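PDB 6HND: aromatic-amino-acid:2-oxoglutarate transaminase from Candida albicans, which probably transfers amino groups between aromatic amino acids, or 2-aminoadipate, and 2-oxo acids with pyridoxal 5'-phosphate as cofactor. Local coordinates for residues B[145-148]-B[152-155]; B[460-463]-B[468-471]. One frame throughout, in Å; residues are numbered along the deposited sequence.

Both contacts join the last turns of a helix to the chain that leaves it, but they lie on opposite sides of the chain's centre. The centres of contacts 1 and 2 are about 41 Å apart, their nearest atoms about 27 Å. Contact 1 (145-148 with 152-155) belongs to the part built on the seven-stranded mixed sheet, and contact 2 (460-463 with 468-471) to the part built on the four-stranded antiparallel sheet. Neither forms the cofactor pocket. The side chain of Ile-147 is about 12 Å from that of Thr-338, and that of Val-469 about 12 Å from that of Asn-252; Thr-338 and Asn-252 both bind pyridoxal 5'-phosphate. Contact 2 also meets the second subunit; contact 1 does not.

Contact 1: B[145-148]-B[152-155]; sequences DFII and KPNY
Ile-147 meets Pro-153 through one methyl group: CG2 of Ile-147 lies 3.9 Å from CD of Pro-153, and the two side chains cross at about a right angle. The second touch is between side chain and backbone, with CB of Lys-152 resting 3.6 Å from the carbonyl O of Ile-148. A polar pair comes close without bonding, since the O of Ile-147 is 3.1 Å from N of Lys-152 but the angle is too poor for a hydrogen bond. The segments are therefore held together by apolar packing and by the chain path, and they bury 160 Å² between them.

What brings the methyl to the proline is the first torsion of Ile-147 (chi1 -82°). It sets CG2 anti to the backbone N and leaves the longer CG1-CD1 branch beside that N, away from the ring. Lys-152 sends CG anti to its own N; its chain bends at the third and fourth torsions and its end leads away. Of its side-chain atoms, CB makes the close approach.

Lys-152 has an extended backbone (psi 121°), and Pro-153, which has no N-H to give, follows it; the helical path is thus broken just beyond residue 151. This is a helix C-terminus running into a loop, with CD of the proline ring set against Ile-147 near the helix end.

Ile-147, Ile-148 and Pro-153 all pack on Trp-158, at the start of strand 158-163. Ile-147 also reaches Arg-335 and Glu-337 of strand 333-338, while Phe-146 faces Leu-396 and Ile-399 of helix 392-418. Helix 137-151 is thereby wedged between that long helix and the seven-stranded sheet characteristic of fold type I aminotransferases, and the loop delivers the chain to strand 158-163, outermost in the sheet within this chain.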
ATOM      1  N   ASP B 145      19.359  11.968   3.640  1.00 36.42           N
ATOM      2  CA  ASP B 145      20.599  12.082   4.444  1.00 37.13           C
ATOM      3  C   ASP B 145      21.338  10.745   4.433  1.00 37.98           C
ATOM      4  O   ASP B 145      22.574  10.758   4.275  1.00 37.87           O
ATOM      5  CB  ASP B 145      20.262  12.572   5.853  1.00 38.28           C
ATOM      6  CG  ASP B 145      19.808  14.034   5.884  1.00 41.19           C
ATOM      7  OD1 ASP B 145      19.953  14.698   4.855  1.00 39.71           O
ATOM      8  OD2 ASP B 145      19.302  14.494   6.939  1.00 43.61           O
ATOM      9  N   PHE B 146      20.597   9.638   4.561  1.00 36.58           N
ATOM     10  CA  PHE B 146      21.119   8.251   4.593  1.00 35.27           C
ATOM     11  C   PHE B 146      21.774   7.936   3.256  1.00 36.32           C
ATOM     12  O   PHE B 146      22.864   7.348   3.260  1.00 39.57           O
ATOM     13  CB  PHE B 146      19.996   7.256   4.911  1.00 36.56           C
ATOM     14  CG  PHE B 146      20.433   5.817   5.012  1.00 35.53           C
ATOM     15  CD1 PHE B 146      21.128   5.359   6.121  1.00 37.10           C
ATOM     16  CD2 PHE B 146      20.121   4.912   4.009  1.00 38.34           C
ATOM     17  CE1 PHE B 146      21.538   4.037   6.204  1.00 36.25           C
ATOM     18  CE2 PHE B 146      20.534   3.591   4.093  1.00 37.68           C
ATOM     19  CZ  PHE B 146      21.233   3.153   5.193  1.00 35.35           C
ATOM     20  N   ILE B 147      21.101   8.268   2.147  1.00 39.63           N
ATOM     21  CA  ILE B 147      21.621   8.023   0.766  1.00 39.34           C
ATOM     22  C   ILE B 147      22.820   8.956   0.502  1.00 38.45           C
ATOM     23  O   ILE B 147      23.802   8.507  -0.088  1.00 40.89           O
ATOM     24  CB  ILE B 147      20.493   8.136  -0.277  1.00 38.44           C
ATOM     25  CG1 ILE B 147      19.708   6.832  -0.347  1.00 44.76           C
ATOM     26  CG2 ILE B 147      20.992   8.500  -1.661  1.00 41.16           C
ATOM     27  CD1 ILE B 147      20.429   5.720  -1.082  1.00 44.76           C
ATOM     28  N   ILE B 148      22.789  10.199   0.963  1.00 37.11           N
ATOM     29  CA  ILE B 148      23.965  11.101   0.826  1.00 42.34           C
ATOM     30  C   ILE B 148      25.158  10.440   1.542  1.00 39.64           C
ATOM     31  O   ILE B 148      26.228  10.371   0.935  1.00 41.54           O
ATOM     32  CB  ILE B 148      23.650  12.525   1.336  1.00 40.93           C
ATOM     33  CG1 ILE B 148      22.663  13.255   0.421  1.00 38.93           C
ATOM     34  CG2 ILE B 148      24.928  13.325   1.517  1.00 37.69           C
ATOM     35  CD1 ILE B 148      22.131  14.585   1.001  1.00 38.15           C
ATOM     36  N   LYS B 152      25.837   8.521  -2.428  1.00 39.92           N
ATOM     37  CA  LYS B 152      25.508   9.862  -2.991  1.00 44.59           C
ATOM     38  C   LYS B 152      25.404   9.767  -4.512  1.00 41.05           C
ATOM     39  O   LYS B 152      26.356   9.373  -5.175  1.00 45.15           O
ATOM     40  CB  LYS B 152      26.576  10.884  -2.587  1.00 49.58           C
ATOM     41  CG  LYS B 152      26.218  12.344  -2.831  1.00 57.07           C
ATOM     42  CD  LYS B 152      27.394  13.273  -2.603  1.00 63.64           C
ATOM     43  CE  LYS B 152      27.748  14.082  -3.835  1.00 76.09           C
ATOM     44  NZ  LYS B 152      26.870  15.267  -3.974  1.00 80.49           N
ATOM     45  N   PRO B 153      24.250  10.109  -5.128  1.00 39.33           N
ATOM     46  CA  PRO B 153      24.168  10.202  -6.586  1.00 39.93           C
ATOM     47  C   PRO B 153      25.179  11.206  -7.170  1.00 39.51           C
ATOM     48  O   PRO B 153      25.506  12.184  -6.525  1.00 38.41           O
ATOM     49  CB  PRO B 153      22.723  10.658  -6.826  1.00 41.25           C
ATOM     50  CG  PRO B 153      21.970  10.198  -5.596  1.00 40.38           C
ATOM     51  CD  PRO B 153      22.967  10.401  -4.478  1.00 40.71           C
ATOM     52  N   ASN B 154      25.666  10.935  -8.370  1.00 39.88           N
ATOM     53  CA  ASN B 154      26.678  11.777  -9.049  1.00 41.06           C
ATOM     54  C   ASN B 154      25.973  12.852  -9.875  1.00 39.98           C
ATOM     55  O   ASN B 154      26.410  13.076 -11.014  1.00 43.66           O
ATOM     56  CB  ASN B 154      27.605  10.910  -9.911  1.00 45.18           C
ATOM     57  CG  ASN B 154      28.875  11.616 -10.337  1.00 40.92           C
ATOM     58  OD1 ASN B 154      29.324  12.519  -9.650  1.00 45.76           O
ATOM     59  ND2 ASN B 154      29.422  11.244 -11.482  1.00 42.87           N
ATOM     60  N   TYR B 155      24.890  13.445  -9.353  1.00 39.07           N
ATOM     61  CA  TYR B 155      24.117  14.555  -9.994  1.00 37.68           C
ATOM     62  C   TYR B 155      23.188  15.108  -8.922  1.00 39.64           C
ATOM     63  O   TYR B 155      23.075  14.453  -7.859  1.00 44.79           O
ATOM     64  CB  TYR B 155      23.368  14.116 -11.263  1.00 38.17           C
ATOM     65  CG  TYR B 155      22.152  13.243 -11.023  1.00 41.04           C
ATOM     66  CD1 TYR B 155      22.291  11.890 -10.734  1.00 40.52           C
ATOM     67  CD2 TYR B 155      20.870  13.768 -11.017  1.00 36.55           C
ATOM     68  CE1 TYR B 155      21.211  11.079 -10.441  1.00 35.34           C
ATOM     69  CE2 TYR B 155      19.768  12.965 -10.766  1.00 40.93           C
ATOM     70  CZ  TYR B 155      19.935  11.615 -10.482  1.00 37.69           C
ATOM     71  OH  TYR B 155      18.853  10.836 -10.202  1.00 32.62           O
TER

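Contact 2: B[460-463]-B[468-471]; sequences WKLI and LVVP
Leu-462 reaches Val-469 by an outstretched side chain: CG sits beside the backbone N (chi1 -62°), and CD1 continues in line, anti to CA (chi2 -173°). Val-469 answers with CG2, the methyl held between its own backbone N and carbonyl carbon. CD1 of Leu-462 and CG2 of Val-469 come within 3.4 Å, tighter than usual for two carbons, and the side chains cross at about a right angle.

A second, looser pair lies one residue further along each segment toward the turn. CB of Leu-468 points away from the helix, yet its CD2 branch comes back to stand 4.3 Å from CG1 of Ile-463. The CA atoms nearest each other across the segments are also those of Ile-463 and Leu-468, 5.9 Å apart. No hydrogen bond joins the segments, so the helix end and the returning chain are matched by aliphatic branches, burying 147 Å².

Helix 451-465 ends, the chain turns back, and 468-471 runs roughly antiparallel to the helix end. Leu-462 and Val-469 both touch Phe-489 of strand 488-492, and Leu-462 also packs on Leu-509 and Ala-512 of helix 499-518. Ile-463 packs on Phe-32 of the second subunit, and Leu-468 pairs in parallel with a strand of that subunit. The contact thus packs the end of helix 451-465 against the residues leading into strand 470-471, the outermost strand of the four-stranded antiparallel sheet within this chain, beside helix 499-518 and at the dimer interface.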
ATOM      1  N   TRP B 460      12.868 -33.787  -3.054  1.00 40.85           N
ATOM      2  CA  TRP B 460      12.074 -34.745  -2.243  1.00 43.71           C
ATOM      3  C   TRP B 460      12.960 -35.338  -1.135  1.00 45.21           C
ATOM      4  O   TRP B 460      12.494 -35.393   0.006  1.00 49.76           O
ATOM      5  CB  TRP B 460      11.465 -35.845  -3.107  1.00 45.07           C
ATOM      6  CG  TRP B 460      10.332 -35.385  -3.958  1.00 43.02           C
ATOM      7  CD1 TRP B 460      10.287 -35.333  -5.323  1.00 40.30           C
ATOM      8  CD2 TRP B 460       9.062 -34.911  -3.485  1.00 44.04           C
ATOM      9  NE1 TRP B 460       9.066 -34.870  -5.727  1.00 41.46           N
ATOM     10  CE2 TRP B 460       8.299 -34.594  -4.625  1.00 41.32           C
ATOM     11  CE3 TRP B 460       8.503 -34.723  -2.218  1.00 42.59           C
ATOM     12  CZ2 TRP B 460       7.003 -34.092  -4.525  1.00 47.29           C
ATOM     13  CZ3 TRP B 460       7.229 -34.216  -2.121  1.00 44.71           C
ATOM     14  CH2 TRP B 460       6.490 -33.905  -3.260  1.00 46.91           C
ATOM     15  N   LYS B 461      14.203 -35.723  -1.451  1.00 44.65           N
ATOM     16  CA  LYS B 461      15.169 -36.301  -0.474  1.00 44.67           C
ATOM     17  C   LYS B 461      15.465 -35.326   0.685  1.00 46.56           C
ATOM     18  O   LYS B 461      15.495 -35.766   1.857  1.00 46.52           O
ATOM     19  CB  LYS B 461      16.474 -36.671  -1.180  1.00 43.90           C
ATOM     20  CG  LYS B 461      17.326 -37.666  -0.418  1.00 50.33           C
ATOM     21  CD  LYS B 461      16.530 -38.891   0.004  1.00 52.22           C
ATOM     22  CE  LYS B 461      17.378 -40.115   0.199  1.00 54.91           C
ATOM     23  NZ  LYS B 461      16.569 -41.205   0.777  1.00 56.24           N
ATOM     24  N   LEU B 462      15.722 -34.055   0.377  1.00 45.72           N
ATOM     25  CA  LEU B 462      15.984 -33.007   1.400  1.00 49.07           C
ATOM     26  C   LEU B 462      14.749 -32.901   2.303  1.00 47.11           C
ATOM     27  O   LEU B 462      14.919 -32.900   3.542  1.00 44.22           O
ATOM     28  CB  LEU B 462      16.270 -31.649   0.741  1.00 50.41           C
ATOM     29  CG  LEU B 462      17.489 -31.549  -0.177  1.00 47.80           C
ATOM     30  CD1 LEU B 462      17.694 -30.110  -0.578  1.00 50.59           C
ATOM     31  CD2 LEU B 462      18.739 -32.066   0.475  1.00 48.18           C
ATOM     32  N   ILE B 463      13.547 -32.816   1.708  1.00 46.86           N
ATOM     33  CA  ILE B 463      12.267 -32.702   2.479  1.00 43.27           C
ATOM     34  C   ILE B 463      12.170 -33.904   3.427  1.00 43.21           C
ATOM     35  O   ILE B 463      11.972 -33.667   4.632  1.00 45.31           O
ATOM     36  CB  ILE B 463      11.040 -32.568   1.563  1.00 43.43           C
ATOM     37  CG1 ILE B 463      11.095 -31.289   0.719  1.00 42.04           C
ATOM     38  CG2 ILE B 463       9.756 -32.653   2.381  1.00 39.14           C
ATOM     39  CD1 ILE B 463      10.135 -31.285  -0.451  1.00 43.43           C
ATOM     40  N   LEU B 468      14.334 -27.715   4.454  1.00 40.60           N
ATOM     41  CA  LEU B 468      13.626 -26.995   3.367  1.00 44.23           C
ATOM     42  C   LEU B 468      14.587 -26.001   2.690  1.00 45.76           C
ATOM     43  O   LEU B 468      15.272 -25.234   3.407  1.00 42.72           O
ATOM     44  CB  LEU B 468      12.409 -26.283   3.955  1.00 45.33           C
ATOM     45  CG  LEU B 468      11.405 -27.153   4.725  1.00 50.86           C
ATOM     46  CD1 LEU B 468      10.214 -26.303   5.187  1.00 46.68           C
ATOM     47  CD2 LEU B 468      10.931 -28.350   3.896  1.00 48.85           C
ATOM     48  N   VAL B 469      14.623 -26.016   1.353  1.00 43.06           N
ATOM     49  CA  VAL B 469      15.431 -25.087   0.512  1.00 41.12           C
ATOM     50  C   VAL B 469      14.607 -24.703  -0.717  1.00 42.50           C
ATOM     51  O   VAL B 469      13.514 -25.238  -0.888  1.00 38.78           O
ATOM     52  CB  VAL B 469      16.788 -25.695   0.106  1.00 41.31           C
ATOM     53  CG1 VAL B 469      17.627 -26.019   1.321  1.00 40.89           C
ATOM     54  CG2 VAL B 469      16.634 -26.914  -0.785  1.00 40.28           C
ATOM     55  N   VAL B 470      15.126 -23.764  -1.518  1.00 42.75           N
ATOM     56  CA  VAL B 470      14.508 -23.285  -2.782  1.00 37.02           C
ATOM     57  C   VAL B 470      15.394 -23.771  -3.912  1.00 37.22           C
ATOM     58  O   VAL B 470      16.557 -23.408  -3.945  1.00 43.28           O
ATOM     59  CB  VAL B 470      14.356 -21.759  -2.788  1.00 34.33           C
ATOM     60  CG1 VAL B 470      13.769 -21.252  -4.098  1.00 36.50           C
ATOM     61  CG2 VAL B 470      13.493 -21.308  -1.634  1.00 36.09           C
ATOM     62  N   PRO B 471      14.884 -24.602  -4.849  1.00 37.86           N
ATOM     63  CA  PRO B 471      15.630 -24.954  -6.053  1.00 38.99           C
ATOM     64  C   PRO B 471      15.722 -23.752  -7.006  1.00 39.30           C
ATOM     65  O   PRO B 471      14.778 -22.971  -7.086  1.00 37.55           O
ATOM     66  CB  PRO B 471      14.779 -26.080  -6.662  1.00 40.31           C
ATOM     67  CG  PRO B 471      13.378 -25.741  -6.249  1.00 36.66           C
ATOM     68  CD  PRO B 471      13.539 -25.193  -4.850  1.00 37.96           C
TER